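Local coordinates for protein lectin (Lotus tetragonolobus, PDB 2EIG) that probably binds L-fucosyl carbohydrates as a seed lectin of the legume family, carrying calcium and manganese sites, and assembles as a tetramer, at residues T6-D11 / H216-W221; G18-W23 / S41-A46; L28-D33 / V202-T207; S65-V70 / G156-A161. All coordinates share one frame; numbering follows the deposited sequence.

Contact 1 of 4, residues T6-D11 / H216-W221. With NAG (2-acetamido-2-deoxy-beta-D-glucopyranose), chain E.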
loop_
_atom_site.group_PDB
_atom_site.type_symbol
_atom_site.label_atom_id
_atom_site.label_comp_id
_atom_site.label_asym_id
_atom_site.label_seq_id
_atom_site.Cartn_x
_atom_site.Cartn_y
_atom_site.Cartn_z
ATOM N N THR A 6 -11.912 25.509 15.553
ATOM C CA THR A 6 -13.143 25.695 14.785
ATOM C C THR A 6 -13.010 27.037 14.103
ATOM O O THR A 6 -13.618 27.283 13.057
ATOM C CB THR A 6 -14.357 25.675 15.701
ATOM O OG1 THR A 6 -14.104 26.582 16.775
ATOM C CG2 THR A 6 -14.548 24.297 16.286
ATOM N N ARG A 7 -12.226 27.906 14.728
ATOM C CA ARG A 7 -11.634 29.063 14.075
ATOM C C ARG A 7 -10.299 29.402 14.745
ATOM O O ARG A 7 -9.920 28.825 15.803
ATOM C CB ARG A 7 -12.553 30.282 14.096
ATOM C CG ARG A 7 -12.861 30.858 15.470
ATOM C CD ARG A 7 -13.808 32.039 15.198
ATOM N NE ARG A 7 -14.102 32.911 16.334
ATOM C CZ ARG A 7 -14.395 34.216 16.221
ATOM N NH1 ARG A 7 -14.392 34.818 15.024
ATOM N NH2 ARG A 7 -14.677 34.936 17.309
ATOM N N PHE A 8 -9.595 30.350 14.161
ATOM C CA PHE A 8 -8.278 30.652 14.690
ATOM C C PHE A 8 -8.225 31.869 15.574
ATOM O O PHE A 8 -8.678 32.952 15.206
ATOM C CB PHE A 8 -7.241 30.692 13.572
ATOM C CG PHE A 8 -7.195 29.411 12.774
ATOM C CD1 PHE A 8 -8.027 29.236 11.679
ATOM C CD2 PHE A 8 -6.338 28.365 13.151
ATOM C CE1 PHE A 8 -7.983 28.044 10.950
ATOM C CE2 PHE A 8 -6.299 27.178 12.433
ATOM C CZ PHE A 8 -7.124 27.034 11.327
ATOM N N LYS A 9 -7.677 31.664 16.757
ATOM C CA LYS A 9 -7.466 32.770 17.674
ATOM C C LYS A 9 -5.985 33.007 17.804
ATOM O O LYS A 9 -5.155 32.084 17.732
ATOM C CB LYS A 9 -8.080 32.493 19.050
ATOM C CG LYS A 9 -9.017 31.314 19.092
ATOM C CD LYS A 9 -9.879 31.346 20.335
ATOM C CE LYS A 9 -10.853 32.520 20.264
ATOM N NZ LYS A 9 -11.861 32.354 19.166
ATOM N N ASP A 10 -5.664 34.268 17.986
ATOM C CA ASP A 10 -4.304 34.722 18.152
ATOM C C ASP A 10 -3.784 34.353 19.571
ATOM O O ASP A 10 -3.559 35.229 20.408
ATOM C CB ASP A 10 -4.335 36.241 17.953
ATOM C CG ASP A 10 -3.004 36.805 17.768
ATOM O OD1 ASP A 10 -2.017 36.046 17.949
ATOM O OD2 ASP A 10 -2.925 37.994 17.423
ATOM N N ASP A 11 -3.587 33.061 19.832
ATOM C CA ASP A 11 -3.562 32.588 21.215
ATOM C C ASP A 11 -2.259 31.868 21.573
ATOM O O ASP A 11 -2.202 31.140 22.578
ATOM C CB ASP A 11 -4.832 31.746 21.544
ATOM C CG ASP A 11 -4.943 30.486 20.681
ATOM O OD1 ASP A 11 -6.035 29.849 20.661
ATOM O OD2 ASP A 11 -3.937 30.157 19.998
ATOM N N HIS A 216 -5.309 31.962 0.215
ATOM C CA HIS A 216 -5.521 30.636 0.817
ATOM C C HIS A 216 -5.915 30.900 2.237
ATOM O O HIS A 216 -5.106 31.307 3.033
ATOM C CB HIS A 216 -4.257 29.774 0.806
ATOM C CG HIS A 216 -3.465 29.906 -0.449
ATOM N ND1 HIS A 216 -2.429 30.800 -0.563
ATOM C CD2 HIS A 216 -3.583 29.310 -1.665
ATOM C CE1 HIS A 216 -1.908 30.725 -1.779
ATOM N NE2 HIS A 216 -2.567 29.815 -2.459
ATOM N N ASP A 217 -7.193 30.716 2.520
ATOM C CA ASP A 217 -7.744 31.076 3.808
ATOM C C ASP A 217 -8.296 29.819 4.333
ATOM O O ASP A 217 -9.142 29.163 3.695
ATOM C CB ASP A 217 -8.882 32.070 3.661
ATOM C CG ASP A 217 -8.435 33.346 3.057
ATOM O OD1 ASP A 217 -9.145 33.829 2.150
ATOM O OD2 ASP A 217 -7.367 33.858 3.475
ATOM N N ILE A 218 -7.801 29.518 5.518
ATOM C CA ILE A 218 -8.120 28.324 6.246
ATOM C C ILE A 218 -9.049 28.739 7.353
ATOM O O ILE A 218 -8.754 29.667 8.113
ATOM C CB ILE A 218 -6.828 27.713 6.853
ATOM C CG1 ILE A 218 -5.786 27.450 5.744
ATOM C CG2 ILE A 218 -7.144 26.405 7.617
ATOM C CD1 ILE A 218 -4.417 27.045 6.303
ATOM N N TYR A 219 -10.134 27.984 7.481
ATOM C CA TYR A 219 -11.205 28.315 8.378
ATOM C C TYR A 219 -11.193 27.542 9.683
ATOM O O TYR A 219 -11.733 28.009 10.690
ATOM C CB TYR A 219 -12.519 28.072 7.680
ATOM C CG TYR A 219 -12.601 28.837 6.390
ATOM C CD1 TYR A 219 -12.934 28.202 5.231
ATOM C CD2 TYR A 219 -12.297 30.220 6.350
ATOM C CE1 TYR A 219 -12.997 28.895 4.030
ATOM C CE2 TYR A 219 -12.344 30.932 5.157
ATOM C CZ TYR A 219 -12.700 30.262 4.008
ATOM O OH TYR A 219 -12.782 30.945 2.834
ATOM N N SER A 220 -10.638 26.334 9.641
ATOM C CA SER A 220 -10.717 25.401 10.758
ATOM C C SER A 220 -9.657 24.346 10.585
ATOM O O SER A 220 -9.170 24.106 9.472
ATOM C CB SER A 220 -12.132 24.742 10.862
ATOM O OG SER A 220 -12.380 23.737 9.881
ATOM N N TRP A 221 -9.309 23.686 11.676
ATOM C CA TRP A 221 -8.245 22.689 11.593
ATOM C C TRP A 221 -8.265 21.890 12.866
ATOM O O TRP A 221 -8.227 22.452 13.950
ATOM C CB TRP A 221 -6.883 23.384 11.388
ATOM C CG TRP A 221 -5.678 22.452 11.287
ATOM C CD1 TRP A 221 -5.623 21.209 10.715
ATOM C CD2 TRP A 221 -4.345 22.772 11.687
ATOM N NE1 TRP A 221 -4.340 20.702 10.794
ATOM C CE2 TRP A 221 -3.528 21.667 11.347
ATOM C CE3 TRP A 221 -3.749 23.912 12.277
ATOM C CZ2 TRP A 221 -2.144 21.652 11.613
ATOM C CZ3 TRP A 221 -2.387 23.892 12.547
ATOM C CH2 TRP A 221 -1.598 22.758 12.207
HETATM C C1 NAG E . -14.102 20.356 17.023
HETATM C C2 NAG E . -14.517 18.894 16.906
HETATM C C3 NAG E . -16.038 18.622 16.829
HETATM C C4 NAG E . -16.971 19.731 17.364
HETATM C C5 NAG E . -16.325 21.118 17.401
HETATM C C6 NAG E . -17.025 22.055 18.380
HETATM C C7 NAG E . -13.216 17.218 15.706
HETATM C C8 NAG E . -13.021 16.610 14.344
HETATM N N2 NAG E . -13.885 18.370 15.711
HETATM O O3 NAG E . -16.320 17.386 17.482
HETATM O O4 NAG E . -18.138 19.776 16.565
HETATM O O5 NAG E . -15.001 21.020 17.870
HETATM O O6 NAG E . -16.515 21.826 19.683
HETATM O O7 NAG E . -12.783 16.674 16.733
#
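F8 pushes the CE1-CZ end of its ring in among I218, Y219, S220 and W221. At the leading corner CE1 lies 3.4 Å from I218 O and equally close to S220 N, both approached obliquely. CZ carries the apolar part, 3.8 Å from I218 CG2 and 3.7 Å from W221 CB, the latter near the plane of the phenyl ring. The phenyl CG sits beside the backbone N and opposite the carbonyl carbon (chi1 -56°), which sends the ring from its loop to strand 214-226.

Next to the ring the backbones come close without the pairing of a sheet: R7 CA points its hydrogen at Y219 O, 3.5 Å away and fairly straight (163° at the hydrogen). T6 O and Y219 O, two acceptors, stand 3.1 Å apart. At the surface end, the T6 side chain leaves CA away from the strand, and its CG2 lies 3.7 Å from O5 of the N-acetylglucosamine. That sugar, lined by N4, T6 and S222, is consistent with glycosylation of the N4-Y5-T6 sequon.

Several partners position this first shell. Y5 meets the F8 ring, F8 exchanges a backbone bond with G26, and W221 NE1 bonds T64 OG1 while its indole lies edge-to-face with F3 and F204. Y219 and S220 both oppose S67 in a classic beta bulge, a local irregularity where R7 and F8 meet the strand. The loop, which joins strands 2-5 and 14-18, thus lies against strand 214-226, itself flanked in the sheet by strands 27-29 and 61-72.

Contact 2 of 4, residues G18-W23 / S41-A46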
loop_
_atom_site.group_PDB
_atom_site.type_symbol
_atom_site.label_atom_id
_atom_site.label_comp_id
_atom_site.label_asym_id
_atom_site.label_seq_id
_atom_site.Cartn_x
_atom_site.Cartn_y
_atom_site.Cartn_z
ATOM N N GLY A 18 6.423 34.474 7.882
ATOM C CA GLY A 18 6.167 35.218 6.673
ATOM C C GLY A 18 4.817 35.912 6.724
ATOM O O GLY A 18 4.464 36.584 7.717
ATOM N N ASP A 19 4.057 35.712 5.648
ATOM C CA ASP A 19 2.786 36.419 5.416
ATOM C C ASP A 19 1.564 35.772 6.036
ATOM O O ASP A 19 0.429 36.190 5.773
ATOM C CB ASP A 19 2.644 36.715 3.913
ATOM C CG ASP A 19 3.741 37.675 3.447
ATOM O OD1 ASP A 19 4.647 37.325 2.681
ATOM O OD2 ASP A 19 3.771 38.771 3.981
ATOM N N ALA A 20 1.779 34.769 6.891
ATOM C CA ALA A 20 0.642 34.133 7.544
ATOM C C ALA A 20 0.157 34.970 8.734
ATOM O O ALA A 20 0.960 35.350 9.561
ATOM C CB ALA A 20 0.991 32.723 8.004
ATOM N N LYS A 21 -1.154 35.148 8.860
ATOM C CA LYS A 21 -1.750 36.002 9.928
ATOM C C LYS A 21 -3.143 35.526 10.217
ATOM O O LYS A 21 -3.819 35.006 9.314
ATOM C CB LYS A 21 -1.828 37.480 9.503
ATOM C CG LYS A 21 -0.532 38.138 8.980
ATOM C CD LYS A 21 0.438 38.391 10.110
ATOM C CE LYS A 21 1.744 38.979 9.647
ATOM N NZ LYS A 21 2.592 38.930 10.862
ATOM N N ILE A 22 -3.598 35.672 11.467
ATOM C CA ILE A 22 -5.043 35.549 11.731
ATOM C C ILE A 22 -5.674 36.760 11.027
ATOM O O ILE A 22 -5.160 37.874 11.165
ATOM C CB ILE A 22 -5.396 35.531 13.265
ATOM C CG1 ILE A 22 -4.645 34.415 14.009
ATOM C CG2 ILE A 22 -6.913 35.378 13.487
ATOM C CD1 ILE A 22 -4.772 33.047 13.373
ATOM N N TRP A 23 -6.714 36.538 10.222
ATOM C CA TRP A 23 -7.408 37.623 9.489
ATOM C C TRP A 23 -8.894 37.655 9.900
ATOM O O TRP A 23 -9.284 36.971 10.848
ATOM C CB TRP A 23 -7.106 37.587 7.955
ATOM C CG TRP A 23 -8.245 37.670 6.898
ATOM C CD1 TRP A 23 -9.306 36.787 6.744
ATOM C CD2 TRP A 23 -8.356 38.599 5.790
ATOM N NE1 TRP A 23 -10.084 37.133 5.644
ATOM C CE2 TRP A 23 -9.536 38.240 5.047
ATOM C CE3 TRP A 23 -7.603 39.703 5.369
ATOM C CZ2 TRP A 23 -9.971 38.955 3.920
ATOM C CZ3 TRP A 23 -8.042 40.422 4.237
ATOM C CH2 TRP A 23 -9.208 40.034 3.521
ATOM N N SER A 41 4.091 32.000 3.368
ATOM C CA SER A 41 3.459 31.920 4.666
ATOM C C SER A 41 3.559 30.508 5.193
ATOM O O SER A 41 3.212 29.553 4.480
ATOM C CB SER A 41 1.943 32.185 4.493
ATOM O OG SER A 41 1.742 33.475 3.941
ATOM N N HIS A 42 3.944 30.404 6.459
ATOM C CA HIS A 42 3.912 29.191 7.243
ATOM C C HIS A 42 3.029 29.444 8.447
ATOM O O HIS A 42 3.064 30.513 9.014
ATOM C CB HIS A 42 5.312 28.877 7.734
ATOM C CG HIS A 42 6.124 28.137 6.730
ATOM N ND1 HIS A 42 7.159 27.301 7.084
ATOM C CD2 HIS A 42 5.970 28.016 5.394
ATOM C CE1 HIS A 42 7.649 26.743 5.989
ATOM N NE2 HIS A 42 6.939 27.155 4.952
ATOM N N ALA A 43 2.222 28.468 8.806
ATOM C CA ALA A 43 1.447 28.525 10.043
ATOM C C ALA A 43 1.568 27.123 10.609
ATOM O O ALA A 43 1.042 26.141 10.034
ATOM C CB ALA A 43 -0.015 28.876 9.770
ATOM N N LEU A 44 2.306 27.022 11.704
ATOM C CA LEU A 44 2.627 25.711 12.278
ATOM C C LEU A 44 1.953 25.583 13.615
ATOM O O LEU A 44 1.888 26.556 14.377
ATOM C CB LEU A 44 4.138 25.589 12.486
ATOM C CG LEU A 44 5.002 25.895 11.244
ATOM C CD1 LEU A 44 6.441 25.583 11.599
ATOM C CD2 LEU A 44 4.574 25.075 10.023
ATOM N N TYR A 45 1.517 24.380 13.949
ATOM C CA TYR A 45 1.211 24.108 15.325
ATOM C C TYR A 45 2.489 24.415 16.149
ATOM O O TYR A 45 3.598 24.037 15.760
ATOM C CB TYR A 45 0.720 22.680 15.526
ATOM C CG TYR A 45 0.310 22.382 16.939
ATOM C CD1 TYR A 45 -0.717 23.129 17.570
ATOM C CD2 TYR A 45 0.913 21.331 17.644
ATOM C CE1 TYR A 45 -1.100 22.841 18.870
ATOM C CE2 TYR A 45 0.527 21.029 18.966
ATOM C CZ TYR A 45 -0.459 21.800 19.557
ATOM O OH TYR A 45 -0.861 21.517 20.818
ATOM N N ALA A 46 2.328 25.106 17.282
ATOM C CA ALA A 46 3.516 25.588 17.996
ATOM C C ALA A 46 4.237 24.584 18.908
ATOM O O ALA A 46 5.165 24.959 19.608
ATOM C CB ALA A 46 3.187 26.876 18.751
#
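S41 turns its hydroxyl beside its own backbone N and opposite the carbonyl carbon (chi1 -60°), a setting that lays OG against the D19-A20 peptide. There OG comes 3.1 Å from D19 C and 3.4 Å from D19 CB. A20 N is almost as near OG, at 3.2 Å, but the angle is too poor for a hydrogen bond.

A20 supplies the other half of the contact. Its methyl points at strand 39-50, and CB rests 3.2 Å from H42 O and 3.7 Å from S41 CB; A43 CB is a more distant apolar neighbour at 4.4 Å. Just before, G18 pairs with S41 as an antiparallel non-hydrogen-bonded pair, with positive phi (60°) as the chain leaves strand 14-18 and bends toward strand 21-23. Backbone bonds of D19 to T40 and of H42 to Q17 fasten this corner to the seven-stranded sheet. The H42 imidazole serves other neighbours, giving NE2 to G103 O and meeting F85 edge-to-face.

The joint between 18-23 and 41-46 is therefore one of small groups, a methyl and a hydroxymethyl fitted against peptide atoms: the two segments meet by van der Waals contact, while polar bonds run to residues outside them.

Contact 3 of 4, residues L28-D33 / V202-T207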
loop_
_atom_site.group_PDB
_atom_site.type_symbol
_atom_site.label_atom_id
_atom_site.label_comp_id
_atom_site.label_asym_id
_atom_site.label_seq_id
_atom_site.Cartn_x
_atom_site.Cartn_y
_atom_site.Cartn_z
ATOM N N LEU A 28 -7.439 31.773 9.074
ATOM C CA LEU A 28 -6.013 31.749 8.900
ATOM C C LEU A 28 -5.662 32.106 7.449
ATOM O O LEU A 28 -5.924 31.334 6.525
ATOM C CB LEU A 28 -5.448 30.379 9.320
ATOM C CG LEU A 28 -3.963 30.153 8.955
ATOM C CD1 LEU A 28 -3.003 31.266 9.482
ATOM C CD2 LEU A 28 -3.585 28.767 9.490
ATOM N N ALA A 29 -5.088 33.292 7.255
ATOM C CA ALA A 29 -4.855 33.787 5.907
ATOM C C ALA A 29 -3.390 33.612 5.505
ATOM O O ALA A 29 -2.470 34.006 6.224
ATOM C CB ALA A 29 -5.265 35.182 5.773
ATOM N N MET A 30 -3.201 33.017 4.335
ATOM C CA MET A 30 -1.858 32.642 3.911
ATOM C C MET A 30 -1.846 32.865 2.403
ATOM O O MET A 30 -2.073 31.938 1.652
ATOM C CB MET A 30 -1.611 31.148 4.221
ATOM C CG MET A 30 -1.686 30.808 5.718
ATOM S SD MET A 30 -1.405 29.076 5.951
ATOM C CE MET A 30 0.396 29.000 5.689
ATOM N N PRO A 31 -1.566 34.089 1.972
ATOM C CA PRO A 31 -1.138 35.191 2.854
ATOM C C PRO A 31 -2.277 36.097 3.310
ATOM O O PRO A 31 -3.394 36.072 2.776
ATOM C CB PRO A 31 -0.228 36.019 1.936
ATOM C CG PRO A 31 -0.949 35.951 0.610
ATOM C CD PRO A 31 -1.642 34.532 0.567
ATOM N N THR A 32 -1.970 36.900 4.319
ATOM C CA THR A 32 -2.894 37.891 4.779
ATOM C C THR A 32 -3.268 38.879 3.630
ATOM O O THR A 32 -4.432 39.237 3.470
ATOM C CB THR A 32 -2.275 38.669 5.914
ATOM O OG1 THR A 32 -3.234 39.627 6.357
ATOM C CG2 THR A 32 -1.009 39.366 5.473
ATOM N N ASP A 33 -2.280 39.272 2.833
ATOM C CA ASP A 33 -2.537 40.166 1.726
ATOM C C ASP A 33 -1.837 39.723 0.412
ATOM O O ASP A 33 -0.656 39.934 0.228
ATOM C CB ASP A 33 -2.132 41.602 2.120
ATOM C CG ASP A 33 -2.471 42.621 1.024
ATOM O OD1 ASP A 33 -1.942 43.757 1.064
ATOM O OD2 ASP A 33 -3.246 42.252 0.121
ATOM N N VAL A 202 3.702 20.263 12.391
ATOM C CA VAL A 202 2.559 20.094 11.486
ATOM C C VAL A 202 2.052 21.480 11.265
ATOM O O VAL A 202 2.121 22.359 12.178
ATOM C CB VAL A 202 1.449 19.147 12.049
ATOM C CG1 VAL A 202 2.050 17.776 12.220
ATOM C CG2 VAL A 202 0.881 19.673 13.430
ATOM N N GLY A 203 1.551 21.686 10.058
ATOM C CA GLY A 203 1.004 22.951 9.686
ATOM C C GLY A 203 0.922 23.156 8.195
ATOM O O GLY A 203 0.814 22.224 7.395
ATOM N N PHE A 204 0.928 24.422 7.822
ATOM C CA PHE A 204 0.622 24.796 6.457
ATOM C C PHE A 204 1.685 25.703 5.926
ATOM O O PHE A 204 2.286 26.469 6.668
ATOM C CB PHE A 204 -0.723 25.531 6.387
ATOM C CG PHE A 204 -1.856 24.749 6.949
ATOM C CD1 PHE A 204 -2.248 24.939 8.288
ATOM C CD2 PHE A 204 -2.554 23.817 6.151
ATOM C CE1 PHE A 204 -3.309 24.209 8.810
ATOM C CE2 PHE A 204 -3.633 23.080 6.692
ATOM C CZ PHE A 204 -4.000 23.296 8.031
ATOM N N SER A 205 1.898 25.601 4.621
ATOM C CA SER A 205 2.726 26.511 3.912
ATOM C C SER A 205 1.977 26.924 2.664
ATOM O O SER A 205 1.299 26.106 2.030
ATOM C CB SER A 205 4.050 25.828 3.533
ATOM O OG SER A 205 4.808 26.706 2.769
ATOM N N ALA A 206 2.120 28.188 2.302
ATOM C CA ALA A 206 1.446 28.722 1.123
ATOM C C ALA A 206 2.278 29.804 0.489
ATOM O O ALA A 206 2.983 30.507 1.170
ATOM C CB ALA A 206 0.070 29.260 1.509
ATOM N N THR A 207 2.224 29.927 -0.836
ATOM C CA THR A 207 2.969 30.940 -1.531
ATOM C C THR A 207 2.089 31.522 -2.628
ATOM O O THR A 207 1.133 30.914 -3.071
ATOM C CB THR A 207 4.233 30.384 -2.273
ATOM O OG1 THR A 207 3.825 29.246 -3.051
ATOM C CG2 THR A 207 5.326 30.016 -1.298
#
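M30, just past the end of strand 27-29, reaches to the backbone of strand 199-208, crossing F204 at about a right angle. Its CB meets A206 CB at 3.7 Å, methylene against methyl. From CG the chain runs straight on, SD anti to CA (chi2 179°), and the sulfur meets F204 CB 3.6 Å away; it lies oblique to the phenyl ring. A bend at the last torsion (chi3 75°) then turns CE down to the strand, where it touches F204 O at 3.3 Å and S205 CA at 3.8 Å. The methyl also packs on S41 O of the adjacent strand 39-50.

The M30 backbone joins in. Its carbonyl O lies 3.4 Å from A206 CB while accepting a hydrogen bond from H216 ND1; this carbonyl belongs to the cis peptide that leads into P31. L28, two residues earlier, adds a lighter touch: CD2 approaches F204 CD1 at 4.2 Å. The F204 ring is further enclosed edge-to-face by W221 and F66. S205 points the other way, and its OG bonds L102 O.

All five touching residues are buried; L28, M30, F204 and A206 point their side chains across, while S205 offers its CA. This is the hydrophobic seam of the legume-lectin beta sandwich, in which strand 27-29 of one antiparallel sheet and the residue after it pack on strand 199-208 of the other.

Contact 4 of 4, residues S65-V70 / G156-A161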
loop_
_atom_site.group_PDB
_atom_site.type_symbol
_atom_site.label_atom_id
_atom_site.label_comp_id
_atom_site.label_asym_id
_atom_site.label_seq_id
_atom_site.Cartn_x
_atom_site.Cartn_y
_atom_site.Cartn_z
ATOM N N SER A 65 -7.949 17.278 9.817
ATOM C CA SER A 65 -8.988 17.872 8.956
ATOM C C SER A 65 -8.869 19.370 8.946
ATOM O O SER A 65 -8.567 20.008 9.952
ATOM C CB SER A 65 -10.428 17.505 9.405
ATOM O OG SER A 65 -10.622 16.107 9.360
ATOM N N PHE A 66 -9.103 19.954 7.790
ATOM C CA PHE A 66 -9.118 21.404 7.710
ATOM C C PHE A 66 -10.023 21.886 6.579
ATOM O O PHE A 66 -10.086 21.259 5.524
ATOM C CB PHE A 66 -7.705 22.008 7.594
ATOM C CG PHE A 66 -6.852 21.400 6.508
ATOM C CD1 PHE A 66 -6.841 21.955 5.229
ATOM C CD2 PHE A 66 -6.049 20.282 6.771
ATOM C CE1 PHE A 66 -6.039 21.427 4.225
ATOM C CE2 PHE A 66 -5.267 19.750 5.766
ATOM C CZ PHE A 66 -5.256 20.301 4.516
ATOM N N SER A 67 -10.755 22.969 6.847
ATOM C CA SER A 67 -11.596 23.624 5.867
ATOM C C SER A 67 -10.819 24.807 5.404
ATOM O O SER A 67 -10.245 25.519 6.225
ATOM C CB SER A 67 -12.887 24.174 6.508
ATOM O OG SER A 67 -13.760 23.080 6.662
ATOM N N PHE A 68 -10.870 25.056 4.109
ATOM C CA PHE A 68 -10.140 26.167 3.528
ATOM C C PHE A 68 -10.834 26.599 2.237
ATOM O O PHE A 68 -11.614 25.854 1.651
ATOM C CB PHE A 68 -8.674 25.798 3.284
ATOM C CG PHE A 68 -8.479 24.835 2.145
ATOM C CD1 PHE A 68 -8.181 25.318 0.851
ATOM C CD2 PHE A 68 -8.598 23.465 2.352
ATOM C CE1 PHE A 68 -8.025 24.428 -0.233
ATOM C CE2 PHE A 68 -8.423 22.514 1.260
ATOM C CZ PHE A 68 -8.138 23.036 -0.027
ATOM N N ILE A 69 -10.571 27.820 1.817
ATOM C CA ILE A 69 -11.002 28.238 0.510
ATOM C C ILE A 69 -9.799 28.967 -0.144
ATOM O O ILE A 69 -9.102 29.740 0.517
ATOM C CB ILE A 69 -12.229 29.168 0.573
ATOM C CG1 ILE A 69 -13.549 28.410 0.902
ATOM C CG2 ILE A 69 -12.379 29.804 -0.692
ATOM C CD1 ILE A 69 -14.976 29.279 1.187
ATOM N N VAL A 70 -9.568 28.703 -1.431
ATOM C CA VAL A 70 -8.664 29.518 -2.250
ATOM C C VAL A 70 -9.466 30.439 -3.150
ATOM O O VAL A 70 -10.502 30.040 -3.704
ATOM C CB VAL A 70 -7.606 28.667 -3.050
ATOM C CG1 VAL A 70 -6.857 27.733 -2.072
ATOM C CG2 VAL A 70 -8.250 27.850 -4.180
ATOM N N GLY A 156 -13.079 30.764 -4.082
ATOM C CA GLY A 156 -13.995 31.041 -2.974
ATOM C C GLY A 156 -14.773 29.857 -2.493
ATOM O O GLY A 156 -15.553 29.972 -1.525
ATOM N N SER A 157 -14.573 28.704 -3.118
ATOM C CA SER A 157 -15.365 27.513 -2.778
ATOM C C SER A 157 -14.767 26.769 -1.606
ATOM O O SER A 157 -13.568 26.560 -1.552
ATOM C CB SER A 157 -15.462 26.559 -3.936
ATOM O OG SER A 157 -16.352 25.495 -3.611
ATOM N N LEU A 158 -15.616 26.355 -0.672
ATOM C CA LEU A 158 -15.121 25.703 0.532
ATOM C C LEU A 158 -14.672 24.312 0.183
ATOM O O LEU A 158 -15.387 23.560 -0.479
ATOM C CB LEU A 158 -16.180 25.654 1.625
ATOM C CG LEU A 158 -15.768 24.897 2.888
ATOM C CD1 LEU A 158 -14.988 25.870 3.744
ATOM C CD2 LEU A 158 -17.049 24.325 3.601
ATOM N N GLU A 159 -13.459 23.998 0.606
ATOM C CA GLU A 159 -12.926 22.649 0.477
ATOM C C GLU A 159 -12.729 22.102 1.871
ATOM O O GLU A 159 -12.305 22.807 2.764
ATOM C CB GLU A 159 -11.592 22.714 -0.237
ATOM C CG GLU A 159 -11.661 23.330 -1.659
ATOM C CD GLU A 159 -12.234 22.319 -2.625
ATOM O OE1 GLU A 159 -12.374 22.618 -3.829
ATOM O OE2 GLU A 159 -12.511 21.194 -2.148
ATOM N N LYS A 160 -13.040 20.830 2.058
ATOM C CA LYS A 160 -12.907 20.203 3.365
ATOM C C LYS A 160 -11.995 18.990 3.155
ATOM O O LYS A 160 -12.397 18.007 2.533
ATOM C CB LYS A 160 -14.290 19.816 3.890
ATOM C CG LYS A 160 -15.230 21.025 4.164
ATOM C CD LYS A 160 -16.635 20.609 4.745
ATOM C CE LYS A 160 -17.370 19.672 3.809
ATOM N NZ LYS A 160 -17.172 18.226 4.178
ATOM N N ALA A 161 -10.764 19.107 3.634
ATOM C CA ALA A 161 -9.704 18.106 3.474
ATOM C C ALA A 161 -9.655 17.289 4.735
ATOM O O ALA A 161 -9.749 17.847 5.818
ATOM C CB ALA A 161 -8.351 18.801 3.266
HETATM O O HOH W 1 -11.478 26.992 -3.074
#
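F66 and F68 lie on one antiparallel beta strand beside A161 and E159 on the next, part of one sheet of the legume-lectin sandwich. The tight half is the buried face. A161 CB sits over the F66 ring, 3.8 Å from its centroid, and E159 CB over the F68 ring at 3.7 Å, two CH-pi contacts. Both phenyl groups reach over the neighbouring strand because CG lies between backbone N and carbonyl carbon (chi1 51° for F66, 72° for F68). Beyond CB the E159 chain bends, and OE1 bonds W151 NE1.

Four backbone hydrogen bonds clamp the paired residues; among them E159 N to F68 O is 2.8 Å and nearly straight at 170°. The F68 ring also meets that of F119.

The other face is thinner. S67 OG merely adjoins K160 CG at 3.6 Å, and the lysine, exposed, leads off with its chain bent near the tip. Beyond F68 and E159 the regular pairing gives way; the fit of I69 against G156 there is doubtful. A water links the two segments here, accepting from V70 N at 3.0 Å and lying 2.6 Å from S157 O. G156 N closes the end on V70 O at 2.7 Å.

Overall arrangement
The four contacts gather in one legume-lectin beta sandwich. Contact 1 opens first along the chain and closes last, so the other three nest inside its loop; contacts 2 and 3 interleave, and contact 4 falls within contact 3. Centres of contacts 2 and 3 are about 5 Å apart, and those of contacts 2 and 4 about 16 Å. Strand 214-226 of contact 1 is the common neighbour of strands 27-29 and 61-72, which ties contact 4 and the 28-33 side of contact 3 into its sheet. Contact 2 reaches the opposing sheet through strand 39-50, beside strand 199-208 of contact 3. Segments distant in sequence are thereby joined within and between the two sheets.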